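Local atomic coordinates of spydx (Streptococcus pyogenes, PDB entry 2J43), a protein that binds alpha-glucans, including host lung glycogen, through paired family 41 carbohydrate-binding modules of a pullulanase that probably hydrolyses alpha-1,6-glucosidic linkages. Residues T11-A14 with S20-L23; G39-T44 with Y53-P58. One frame throughout, in Å; residues are numbered along the deposited sequence.

Interaction 1 (T11-A14 with S20-L23); sequences TLPA and SLGL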
loop_
_atom_site.group_PDB
_atom_site.type_symbol
_atom_site.label_atom_id
_atom_site.label_comp_id
_atom_site.label_asym_id
_atom_site.label_seq_id
_atom_site.Cartn_x
_atom_site.Cartn_y
_atom_site.Cartn_z
ATOM N N THR A 11 -6.701 6.542 12.839
ATOM C CA THR A 11 -7.255 7.220 14.009
ATOM C C THR A 11 -8.576 7.910 13.697
ATOM O O THR A 11 -8.598 8.835 12.866
ATOM C CB THR A 11 -6.302 8.322 14.494
ATOM O OG1 THR A 11 -4.959 7.807 14.648
ATOM C CG2 THR A 11 -6.690 8.787 15.886
ATOM N N LEU A 12 -9.610 7.569 14.439
ATOM C CA LEU A 12 -10.889 8.212 14.263
ATOM C C LEU A 12 -10.970 9.459 15.111
ATOM O O LEU A 12 -10.125 9.616 16.010
ATOM C CB LEU A 12 -11.988 7.215 14.650
ATOM C CG LEU A 12 -12.017 5.916 13.806
ATOM C CD1 LEU A 12 -13.113 4.992 14.325
ATOM C CD2 LEU A 12 -12.199 6.205 12.359
ATOM N N PRO A 13 -11.935 10.335 14.818
ATOM C CA PRO A 13 -12.038 11.626 15.519
ATOM C C PRO A 13 -12.001 11.452 17.051
ATOM O O PRO A 13 -12.736 10.644 17.623
ATOM C CB PRO A 13 -13.336 12.192 14.992
ATOM C CG PRO A 13 -13.410 11.612 13.561
ATOM C CD PRO A 13 -12.939 10.226 13.733
ATOM N N ALA A 14 -11.157 12.273 17.698
ATOM C CA ALA A 14 -10.878 12.173 19.127
ATOM C C ALA A 14 -12.134 12.275 19.968
ATOM O O ALA A 14 -12.920 13.214 19.821
ATOM C CB ALA A 14 -9.938 13.313 19.552
ATOM N N SER A 20 -21.863 7.112 17.455
ATOM C CA SER A 20 -22.169 8.462 16.983
ATOM C C SER A 20 -21.429 8.858 15.738
ATOM O O SER A 20 -21.693 9.954 15.240
ATOM C CB SER A 20 -21.803 9.456 18.085
ATOM O OG SER A 20 -22.418 9.047 19.352
ATOM N N LEU A 21 -20.538 8.018 15.254
ATOM C CA LEU A 21 -19.732 8.309 14.051
ATOM C C LEU A 21 -20.309 7.665 12.784
ATOM O O LEU A 21 -20.737 6.520 12.774
ATOM C CB LEU A 21 -18.305 7.813 14.215
ATOM C CG LEU A 21 -17.458 8.611 15.190
ATOM C CD1 LEU A 21 -16.155 7.847 15.444
ATOM C CD2 LEU A 21 -17.262 10.018 14.610
ATOM N N GLY A 22 -20.291 8.428 11.681
ATOM C CA GLY A 22 -20.682 7.900 10.385
ATOM C C GLY A 22 -19.632 8.075 9.308
ATOM O O GLY A 22 -18.872 9.073 9.313
ATOM N N LEU A 23 -19.623 7.142 8.374
ATOM C CA LEU A 23 -18.814 7.232 7.141
ATOM C C LEU A 23 -19.778 7.552 6.011
ATOM O O LEU A 23 -20.578 6.737 5.584
ATOM C CB LEU A 23 -18.101 5.922 6.843
ATOM C CG LEU A 23 -17.168 5.900 5.639
ATOM C CD1 LEU A 23 -16.091 6.967 5.812
ATOM C CD2 LEU A 23 -16.501 4.522 5.411
#

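Interaction 2 (G39-T44 with Y53-P58); sequences GAITMT and YYLDVP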
loop_
_atom_site.group_PDB
_atom_site.type_symbol
_atom_site.label_atom_id
_atom_site.label_comp_id
_atom_site.label_asym_id
_atom_site.label_seq_id
_atom_site.Cartn_x
_atom_site.Cartn_y
_atom_site.Cartn_z
ATOM N N GLY A 39 -27.859 9.184 7.224
ATOM C CA GLY A 39 -27.654 8.212 6.176
ATOM C C GLY A 39 -26.258 7.654 6.012
ATOM O O GLY A 39 -26.061 6.786 5.176
ATOM N N ALA A 40 -25.294 8.169 6.744
ATOM C CA ALA A 40 -23.929 7.622 6.670
ATOM C C ALA A 40 -23.897 6.148 7.100
ATOM O O ALA A 40 -24.830 5.701 7.827
ATOM C CB ALA A 40 -23.001 8.433 7.592
ATOM N N ILE A 41 -22.861 5.439 6.683
ATOM C CA ILE A 41 -22.584 4.086 7.175
ATOM C C ILE A 41 -22.263 4.233 8.618
ATOM O O ILE A 41 -21.388 4.985 8.965
ATOM C CB ILE A 41 -21.434 3.421 6.439
ATOM C CG1 ILE A 41 -21.686 3.370 4.913
ATOM C CG2 ILE A 41 -21.193 2.013 7.017
ATOM C CD1 ILE A 41 -20.471 3.125 4.114
ATOM N N THR A 42 -22.965 3.496 9.494
ATOM C CA THR A 42 -22.596 3.594 10.921
ATOM C C THR A 42 -21.245 2.953 11.216
ATOM O O THR A 42 -21.055 1.807 10.875
ATOM C CB THR A 42 -23.675 3.014 11.832
ATOM O OG1 THR A 42 -23.158 2.936 13.173
ATOM C CG2 THR A 42 -24.101 1.606 11.481
HETATM N N MSE A 43 -20.350 3.659 11.882
HETATM C CA MSE A 43 -19.040 3.102 12.133
HETATM C C MSE A 43 -19.019 2.067 13.270
HETATM O O MSE A 43 -18.004 1.479 13.558
HETATM C CB MSE A 43 -17.998 4.201 12.316
HETATM C CG MSE A 43 -18.032 5.147 11.152
HETATM SE SE MSE A 43 -16.336 6.186 11.003
HETATM C CE MSE A 43 -15.113 4.574 10.612
ATOM N N THR A 44 -20.169 1.818 13.876
ATOM C CA THR A 44 -20.324 0.570 14.642
ATOM C C THR A 44 -20.017 -0.683 13.857
ATOM O O THR A 44 -19.608 -1.683 14.457
ATOM C CB THR A 44 -21.729 0.417 15.276
ATOM O OG1 THR A 44 -22.757 0.392 14.306
ATOM C CG2 THR A 44 -22.063 1.546 16.223
ATOM N N TYR A 53 -8.952 0.974 12.639
ATOM C CA TYR A 53 -10.255 0.383 12.353
ATOM C C TYR A 53 -10.400 0.185 10.865
ATOM O O TYR A 53 -9.741 0.874 10.067
ATOM C CB TYR A 53 -11.401 1.286 12.851
ATOM C CG TYR A 53 -11.585 1.245 14.341
ATOM C CD1 TYR A 53 -12.523 0.384 14.917
ATOM C CD2 TYR A 53 -10.806 2.009 15.169
ATOM C CE1 TYR A 53 -12.687 0.336 16.297
ATOM C CE2 TYR A 53 -10.940 1.961 16.574
ATOM C CZ TYR A 53 -11.885 1.123 17.118
ATOM O OH TYR A 53 -12.046 1.065 18.504
ATOM N N TYR A 54 -11.211 -0.770 10.452
ATOM C CA TYR A 54 -11.516 -0.853 9.050
ATOM C C TYR A 54 -13.005 -1.095 8.816
ATOM O O TYR A 54 -13.731 -1.639 9.665
ATOM C CB TYR A 54 -10.676 -1.925 8.329
ATOM C CG TYR A 54 -11.027 -3.364 8.729
ATOM C CD1 TYR A 54 -11.843 -4.141 7.928
ATOM C CD2 TYR A 54 -10.586 -3.893 9.943
ATOM C CE1 TYR A 54 -12.201 -5.461 8.315
ATOM C CE2 TYR A 54 -10.946 -5.192 10.358
ATOM C CZ TYR A 54 -11.743 -5.963 9.524
ATOM O OH TYR A 54 -12.112 -7.240 9.929
ATOM N N LEU A 55 -13.443 -0.674 7.644
ATOM C CA LEU A 55 -14.831 -0.703 7.251
ATOM C C LEU A 55 -14.871 -0.902 5.723
ATOM O O LEU A 55 -14.151 -0.178 5.007
ATOM C CB LEU A 55 -15.480 0.598 7.713
ATOM C CG LEU A 55 -16.961 0.754 7.500
ATOM C CD1 LEU A 55 -17.789 -0.422 8.012
ATOM C CD2 LEU A 55 -17.350 2.039 8.206
ATOM N N ASP A 56 -15.663 -1.858 5.242
ATOM C CA ASP A 56 -15.796 -2.186 3.822
ATOM C C ASP A 56 -16.920 -1.394 3.190
ATOM O O ASP A 56 -18.053 -1.378 3.725
ATOM C CB ASP A 56 -16.078 -3.652 3.604
ATOM C CG ASP A 56 -14.920 -4.528 3.985
ATOM O OD1 ASP A 56 -13.772 -4.015 4.137
ATOM O OD2 ASP A 56 -15.063 -5.730 4.230
ATOM N N VAL A 57 -16.596 -0.688 2.114
ATOM C CA VAL A 57 -17.537 0.187 1.416
ATOM C C VAL A 57 -17.845 -0.458 0.049
ATOM O O VAL A 57 -16.963 -0.558 -0.789
ATOM C CB VAL A 57 -16.965 1.571 1.164
ATOM C CG1 VAL A 57 -17.987 2.440 0.398
ATOM C CG2 VAL A 57 -16.570 2.289 2.489
ATOM N N PRO A 58 -19.079 -0.901 -0.196
ATOM C CA PRO A 58 -19.426 -1.435 -1.505
ATOM C C PRO A 58 -19.203 -0.396 -2.597
ATOM O O PRO A 58 -19.585 0.767 -2.472
ATOM C CB PRO A 58 -20.927 -1.784 -1.364
ATOM C CG PRO A 58 -21.086 -2.031 0.090
ATOM C CD PRO A 58 -20.222 -0.980 0.733
#

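Interaction 1 (T11-A14 with S20-L23)
Leu21 is the meeting point of this contact: its two methyls divide Leu12 and Pro13 between them. CD1 lies 4.3 Å from CB of Leu12 and CD2 lies 4.3 Å from CG of Pro13. CG and CD of the proline ring do the touching, with CD of Pro13 set evenly at 4.4 Å from both CD1 and CD2 of Leu21. In Leu21, CG lies anti to the carbonyl carbon (chi1 -72°) and CD1 anti to CA (chi2 169°), an extended chain that brings both methyls to the loop. The methyl CD1 of Leu12 reaches CD1 of Leu21 as well, also at 4.3 Å, and adds a second touch beside the one at CB. Such separations describe ordinary, fairly relaxed hydrophobic packing, and just 107 Å² is buried, counting both segments.

No hydrogen bond joins the two segments, whose backbones stay well apart, with 8.5 Å between CA of Pro13 and CA of Leu21. The backbone bonding of segment 20-23 serves the sheet instead, Gly22 pairing with Asn72 of strand 66-73.

Ile71 of strand 66-73 touches Leu12, Pro13 and Leu21 alike and completes the apolar cluster, while Tyr53 and Leu18 close on Leu12. The loop that leaves strand 4-9 in one sheet for strand 21-27 in the other thus folds its apolar residues over the interior, a loop packed over one end of the beta-sandwich of a family 41 carbohydrate-binding module.

Interaction 2 (G39-T44 with Y53-P58)
The side chains of Ile41 and Leu55 run alongside each other with opposite headings between the two sheets of a beta-sandwich, strand 41-42 belonging to one and strand 53-58 to the other. The packing is tightest at CD2 of Leu55, which lies 4.0 Å from CG2 of Ile41 and 4.1 Å from CE of Met43, a selenomethionine. Those two methyls approach from well-separated directions, subtending about 134° at CD2. Leu55 reaches them because its CG stands anti to the backbone N (chi1 -176°), while a bend at the last torsion of Met43 (chi3 64°) turns CE in toward the leucine. The side chains of Met43 and Leu55 meet at an angle. Farther along, CD1 of Ile41 rests 4.3 Å from CG2 of Val57, a slacker touch that continues the same apolar seam. Together the two segments bury 227 Å² without a hydrogen bond between them.

Neighbouring side chains of the sandwich thicken this layer: Leu23 packs on Leu55 and Val57, and Phe9 and Leu12 on Met43. Strand 53-58 is bonded within its own sheet, Leu55 to Met7.

The outward side is polar and much looser. Asp56, its CB directed away from segment 39-44, forms a salt bridge through OD1 to NE of Arg6, and Tyr54, whose CB also points away, touches Arg6. In segment 39-44, the CB atoms of Thr42 at the end of the strand and of Thr44 in the 3-10 turn after it point away from strand 53-58, and their hydroxyls bond to each other, OG1 of Thr42 standing 2.8 Å from OG1 of Thr44.

In the fold
Both interactions belong to the first of the two pullulanase-associated domains in the chain, their centres about 10 Å apart. They come in series: 11-14 with 20-23 closes before 39-44 with 53-58 begins. Strands 21-27 and 41-42 are antiparallel neighbours in one four-stranded sheet, and probable hydrogen bonds run from Ile41 N to Leu23 O (2.8 Å) and from Met43 N to Leu21 O (3.0 Å). Strand 53-58 lies in the facing sheet beside strand 4-9. Interaction 2 therefore spans the interior between the sheets, whereas interaction 1 covers its end with the loop linking them, so that both contacts contribute apolar residues to the interior of this module.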